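Local atomic coordinates of BolA-like protein (Babesia bovis, PDB entry 3O2E), a protein that is of unknown function but, as a member of the BolA/IbaG family, may take part in binding a [2Fe-2S] iron-sulfur cluster. Residues R31-M35 against L36-F40; K92-T95 against P96-E100. One frame throughout, in Å; residues are numbered along the deposited sequence.

Contact 1 of 2, residues R31-M35 against L36-F40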
loop_
_atom_site.group_PDB
_atom_site.type_symbol
_atom_site.label_atom_id
_atom_site.label_comp_id
_atom_site.label_asym_id
_atom_site.label_seq_id
_atom_site.Cartn_x
_atom_site.Cartn_y
_atom_site.Cartn_z
ATOM N N ARG A 31 -2.451 -7.510 -3.838
ATOM C CA ARG A 31 -3.282 -7.406 -2.652
ATOM C C ARG A 31 -3.906 -6.057 -2.597
ATOM O O ARG A 31 -5.100 -5.943 -2.350
ATOM C CB ARG A 31 -2.459 -7.586 -1.378
ATOM C CG ARG A 31 -1.944 -8.960 -1.129
ATOM C CD ARG A 31 -3.006 -9.919 -0.706
ATOM N NE ARG A 31 -2.396 -11.228 -0.745
ATOM C CZ ARG A 31 -2.342 -11.995 -1.831
ATOM N NH1 ARG A 31 -2.923 -11.622 -2.975
ATOM N NH2 ARG A 31 -1.702 -13.156 -1.776
ATOM N N LEU A 32 -3.091 -5.014 -2.803
ATOM C CA LEU A 32 -3.615 -3.631 -2.752
ATOM C C LEU A 32 -4.646 -3.403 -3.828
ATOM O O LEU A 32 -5.685 -2.789 -3.569
ATOM C CB LEU A 32 -2.477 -2.576 -2.859
ATOM C CG LEU A 32 -1.424 -2.548 -1.764
ATOM C CD1 LEU A 32 -0.377 -1.444 -2.005
ATOM C CD2 LEU A 32 -2.082 -2.322 -0.471
ATOM N N ARG A 33 -4.341 -3.825 -5.060
ATOM C CA ARG A 33 -5.314 -3.691 -6.168
ATOM C C ARG A 33 -6.601 -4.452 -5.906
ATOM O O ARG A 33 -7.696 -3.979 -6.188
ATOM C CB ARG A 33 -4.715 -4.171 -7.493
ATOM C CG ARG A 33 -3.705 -3.191 -7.977
ATOM C CD ARG A 33 -2.850 -3.704 -9.113
ATOM N NE ARG A 33 -2.086 -2.541 -9.576
ATOM C CZ ARG A 33 -0.852 -2.532 -10.076
ATOM N NH1 ARG A 33 -0.164 -3.662 -10.226
ATOM N NH2 ARG A 33 -0.322 -1.339 -10.446
ATOM N N SER A 34 -6.474 -5.665 -5.395
ATOM C CA SER A 34 -7.645 -6.473 -5.124
ATOM C C SER A 34 -8.590 -5.799 -4.103
ATOM O O SER A 34 -9.803 -5.735 -4.346
ATOM C CB SER A 34 -7.227 -7.851 -4.663
ATOM O OG SER A 34 -8.367 -8.558 -4.235
ATOM N N MET A 35 -8.030 -5.273 -2.998
ATOM C CA MET A 35 -8.858 -4.686 -1.921
ATOM C C MET A 35 -9.269 -3.226 -2.163
ATOM O O MET A 35 -10.407 -2.837 -1.863
ATOM C CB MET A 35 -8.189 -4.834 -0.555
ATOM C CG MET A 35 -9.123 -4.393 0.588
ATOM S SD MET A 35 -8.630 -4.459 2.301
ATOM C CE MET A 35 -9.026 -6.155 2.792
ATOM N N LEU A 36 -8.353 -2.429 -2.713
ATOM C CA LEU A 36 -8.508 -0.991 -2.746
ATOM C C LEU A 36 -8.806 -0.390 -4.114
ATOM O O LEU A 36 -9.148 0.772 -4.172
ATOM C CB LEU A 36 -7.292 -0.328 -2.148
ATOM C CG LEU A 36 -6.864 -0.852 -0.794
ATOM C CD1 LEU A 36 -5.457 -0.282 -0.494
ATOM C CD2 LEU A 36 -7.871 -0.503 0.265
ATOM N N SER A 37 -8.721 -1.193 -5.186
ATOM C CA SER A 37 -9.123 -0.794 -6.511
ATOM C C SER A 37 -8.649 0.632 -6.796
ATOM O O SER A 37 -9.449 1.492 -7.155
ATOM C CB SER A 37 -10.636 -0.925 -6.625
ATOM O OG SER A 37 -10.990 -2.298 -6.530
ATOM N N PRO A 38 -7.337 0.882 -6.625
ATOM C CA PRO A 38 -6.847 2.263 -6.744
ATOM C C PRO A 38 -6.923 2.806 -8.159
ATOM O O PRO A 38 -6.875 2.054 -9.101
ATOM C CB PRO A 38 -5.384 2.172 -6.263
ATOM C CG PRO A 38 -4.948 0.760 -6.659
ATOM C CD PRO A 38 -6.232 -0.087 -6.461
ATOM N N GLN A 39 -7.053 4.122 -8.280
ATOM C CA GLN A 39 -6.925 4.844 -9.555
ATOM C C GLN A 39 -5.452 4.961 -9.911
ATOM O O GLN A 39 -5.079 5.084 -11.062
ATOM C CB GLN A 39 -7.518 6.274 -9.406
ATOM C CG GLN A 39 -9.056 6.381 -9.280
ATOM C CD GLN A 39 -9.640 5.786 -8.002
ATOM O OE1 GLN A 39 -9.078 5.908 -6.915
ATOM N NE2 GLN A 39 -10.757 5.105 -8.139
ATOM N N PHE A 40 -4.608 4.990 -8.881
ATOM C CA PHE A 40 -3.185 5.063 -9.069
ATOM C C PHE A 40 -2.429 4.342 -7.934
ATOM O O PHE A 40 -2.754 4.500 -6.777
ATOM C CB PHE A 40 -2.774 6.537 -9.204
ATOM C CG PHE A 40 -1.328 6.716 -9.487
ATOM C CD1 PHE A 40 -0.846 6.619 -10.791
ATOM C CD2 PHE A 40 -0.441 6.918 -8.426
ATOM C CE1 PHE A 40 0.520 6.757 -11.051
ATOM C CE2 PHE A 40 0.896 7.067 -8.649
ATOM C CZ PHE A 40 1.403 6.981 -9.979
HETATM O O HOH W 1 -12.066 -2.303 -3.924
#
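Leu36 closes the helix against Leu32, and two backbone hydrogen bonds carry the closure. Leu36 N donates to Leu32 O at 2.8 Å, and Ser37 N donates to Arg33 O at 3.1 Å. The second bond is the less straight, with an N-H...O angle of 143°. Ser37 is the first residue to leave the helix, and its phi is positive, at 42°.

A water adds a polar bridge over this end. It donates to Met35 O at 2.7 Å and is hydrogen-bonded to Ser37 OG at 2.8 Å, joining the carbonyl of Met35 to the hydroxyl of Ser37 on the exposed side of the helix end.

Among the apolar contacts, the two leucines lie one turn apart. Leu32 CD2 meets Leu36 CD1 at 3.9 Å; in both leucines CG is anti to the carbonyl carbon, which sends the two branched ends along the same buried flank, where Leu32 touches Val75 and Leu36 touches Leu74 of helix 68-78. Met35, with CG anti to the backbone N, meets Ser77 and Ala78 of that helix, and its CG brushes Leu36 CD2 at 4.1 Å. Past the turn, Pro38 sets its CD against the backbone of the last turn, 3.7 Å from Arg33 CA. Further on, Gln39 and Phe40 both pair with Val59, a classic beta bulge at the entry to the sheet.

The arrangement is a helix C-terminus ended by a residue with positive phi and followed by proline, joining helix 25-36 to strand 40-45 in the alpha+beta, class II KH-like fold of the BolA family.

Contact 2 of 2, residues K92-T95 against P96-E100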
loop_
_atom_site.group_PDB
_atom_site.type_symbol
_atom_site.label_atom_id
_atom_site.label_comp_id
_atom_site.label_asym_id
_atom_site.label_seq_id
_atom_site.Cartn_x
_atom_site.Cartn_y
_atom_site.Cartn_z
ATOM N N LYS A 92 1.410 6.384 1.598
ATOM C CA LYS A 92 0.717 7.666 1.497
ATOM C C LYS A 92 -0.622 7.353 0.826
ATOM O O LYS A 92 -0.648 6.707 -0.220
ATOM C CB LYS A 92 1.537 8.652 0.667
ATOM N N CYS A 93 -1.727 7.698 1.499
ATOM C CA CYS A 93 -3.088 7.291 1.108
ATOM C C CYS A 93 -3.917 8.567 0.749
ATOM O O CYS A 93 -4.195 9.395 1.588
ATOM C CB CYS A 93 -3.807 6.546 2.231
ATOM S SG CYS A 93 -2.996 5.112 2.902
ATOM N N LEU A 94 -4.302 8.690 -0.489
ATOM C CA LEU A 94 -5.107 9.808 -0.938
ATOM C C LEU A 94 -6.377 9.300 -1.583
ATOM O O LEU A 94 -6.395 8.245 -2.226
ATOM C CB LEU A 94 -4.332 10.616 -1.979
ATOM C CG LEU A 94 -3.069 11.412 -1.599
ATOM C CD1 LEU A 94 -1.946 10.463 -1.438
ATOM C CD2 LEU A 94 -2.719 12.417 -2.711
ATOM N N THR A 95 -7.425 10.093 -1.482
ATOM C CA THR A 95 -8.584 9.885 -2.311
ATOM C C THR A 95 -8.280 10.461 -3.700
ATOM O O THR A 95 -7.385 11.322 -3.851
ATOM C CB THR A 95 -9.839 10.569 -1.723
ATOM O OG1 THR A 95 -9.675 11.991 -1.777
ATOM C CG2 THR A 95 -10.106 10.124 -0.288
ATOM N N PRO A 96 -9.031 10.012 -4.716
ATOM C CA PRO A 96 -8.782 10.572 -6.048
ATOM C C PRO A 96 -9.054 12.073 -6.082
ATOM O O PRO A 96 -8.367 12.760 -6.823
ATOM C CB PRO A 96 -9.720 9.792 -6.977
ATOM C CG PRO A 96 -10.537 8.945 -6.147
ATOM C CD PRO A 96 -10.049 8.953 -4.734
ATOM N N GLY A 97 -9.987 12.555 -5.233
ATOM C CA GLY A 97 -10.213 13.974 -5.029
ATOM C C GLY A 97 -9.060 14.785 -4.460
ATOM O O GLY A 97 -8.777 15.910 -4.923
ATOM N N GLU A 98 -8.420 14.239 -3.430
ATOM C CA GLU A 98 -7.250 14.846 -2.846
ATOM C C GLU A 98 -6.072 14.811 -3.806
ATOM O O GLU A 98 -5.300 15.746 -3.864
ATOM C CB GLU A 98 -6.878 14.118 -1.569
ATOM C CG GLU A 98 -7.878 14.313 -0.419
ATOM C CD GLU A 98 -7.797 13.221 0.619
ATOM O OE1 GLU A 98 -6.884 12.382 0.513
ATOM O OE2 GLU A 98 -8.682 13.166 1.528
ATOM N N TRP A 99 -5.917 13.699 -4.533
ATOM C CA TRP A 99 -4.852 13.541 -5.540
ATOM C C TRP A 99 -4.942 14.608 -6.603
ATOM O O TRP A 99 -3.944 15.244 -6.947
ATOM C CB TRP A 99 -4.962 12.158 -6.195
ATOM C CG TRP A 99 -3.861 11.756 -7.104
ATOM C CD1 TRP A 99 -2.529 11.692 -6.812
ATOM C CD2 TRP A 99 -4.005 11.226 -8.400
ATOM N NE1 TRP A 99 -1.836 11.200 -7.862
ATOM C CE2 TRP A 99 -2.718 10.909 -8.864
ATOM C CE3 TRP A 99 -5.105 10.983 -9.226
ATOM C CZ2 TRP A 99 -2.493 10.358 -10.113
ATOM C CZ3 TRP A 99 -4.882 10.446 -10.468
ATOM C CH2 TRP A 99 -3.580 10.144 -10.908
ATOM N N GLU A 100 -6.129 14.777 -7.146
ATOM C CA GLU A 100 -6.350 15.839 -8.126
ATOM C C GLU A 100 -6.053 17.231 -7.496
ATOM O O GLU A 100 -5.348 18.055 -8.095
ATOM C CB GLU A 100 -7.747 15.701 -8.718
#
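Strand 92-94 runs into helix 96-100 through a single loop residue, Thr95, and the chain turns almost at a right angle: the N-to-C directions of the two short segments differ by 101°, with their axes 7.8 Å apart at the closest. The helix opens with Trp99 N donating to Thr95 O at 2.9 Å. Pro96 occupies the first helical position, where its lack of an N-H costs no helical bond.

Two side-chain bonds cap the first turn. Thr95 OG1 accepts from Glu98 N at 3.1 Å, and Glu98 OE1 accepts from Thr95 N, also at 3.1 Å, in a nearly straight bond. These reciprocal bonds make a capping box, with Thr95 as the N-cap. A chi1 of 67° sets the threonine hydroxyl between its own N and carbonyl carbon, facing the first turn. The glutamate chain, extended beyond CG, reaches back across the threonine, and the amide meets OE1 from above the carboxylate plane, 64° out of it. Glu98 OE1 also forms a salt bridge to Arg71 of helix 68-78, which probably helps to keep the carboxylate negatively charged.

On the apolar side, Leu94 CD2 packs 3.7 Å from Trp99 CA and approaches the indole at its edge, near the ring plane. The tryptophan side chain also touches Tyr57 and Val59 of the neighbouring strand 52-59.

In the fold
Contact 1 comes first along the chain and contact 2 follows much later, near the C-terminus, their centres about 13 Å apart. Contact 1 leads from helix 25-36 into strand 40-45; contact 2 leads from strand 86-94 into helix 96-101. These are the two outermost strands of the three-stranded mixed sheet, with strand 52-59 between them, so the junctions reach each other across its end. They touch directly: Phe40 CG lies 3.9 Å from Trp99 CZ2, the ring planes about 20° apart, and Gln39 OE1 lies 3.5 Å from Pro96 CG. The C-terminal helix is thereby packed against the start of the first strand.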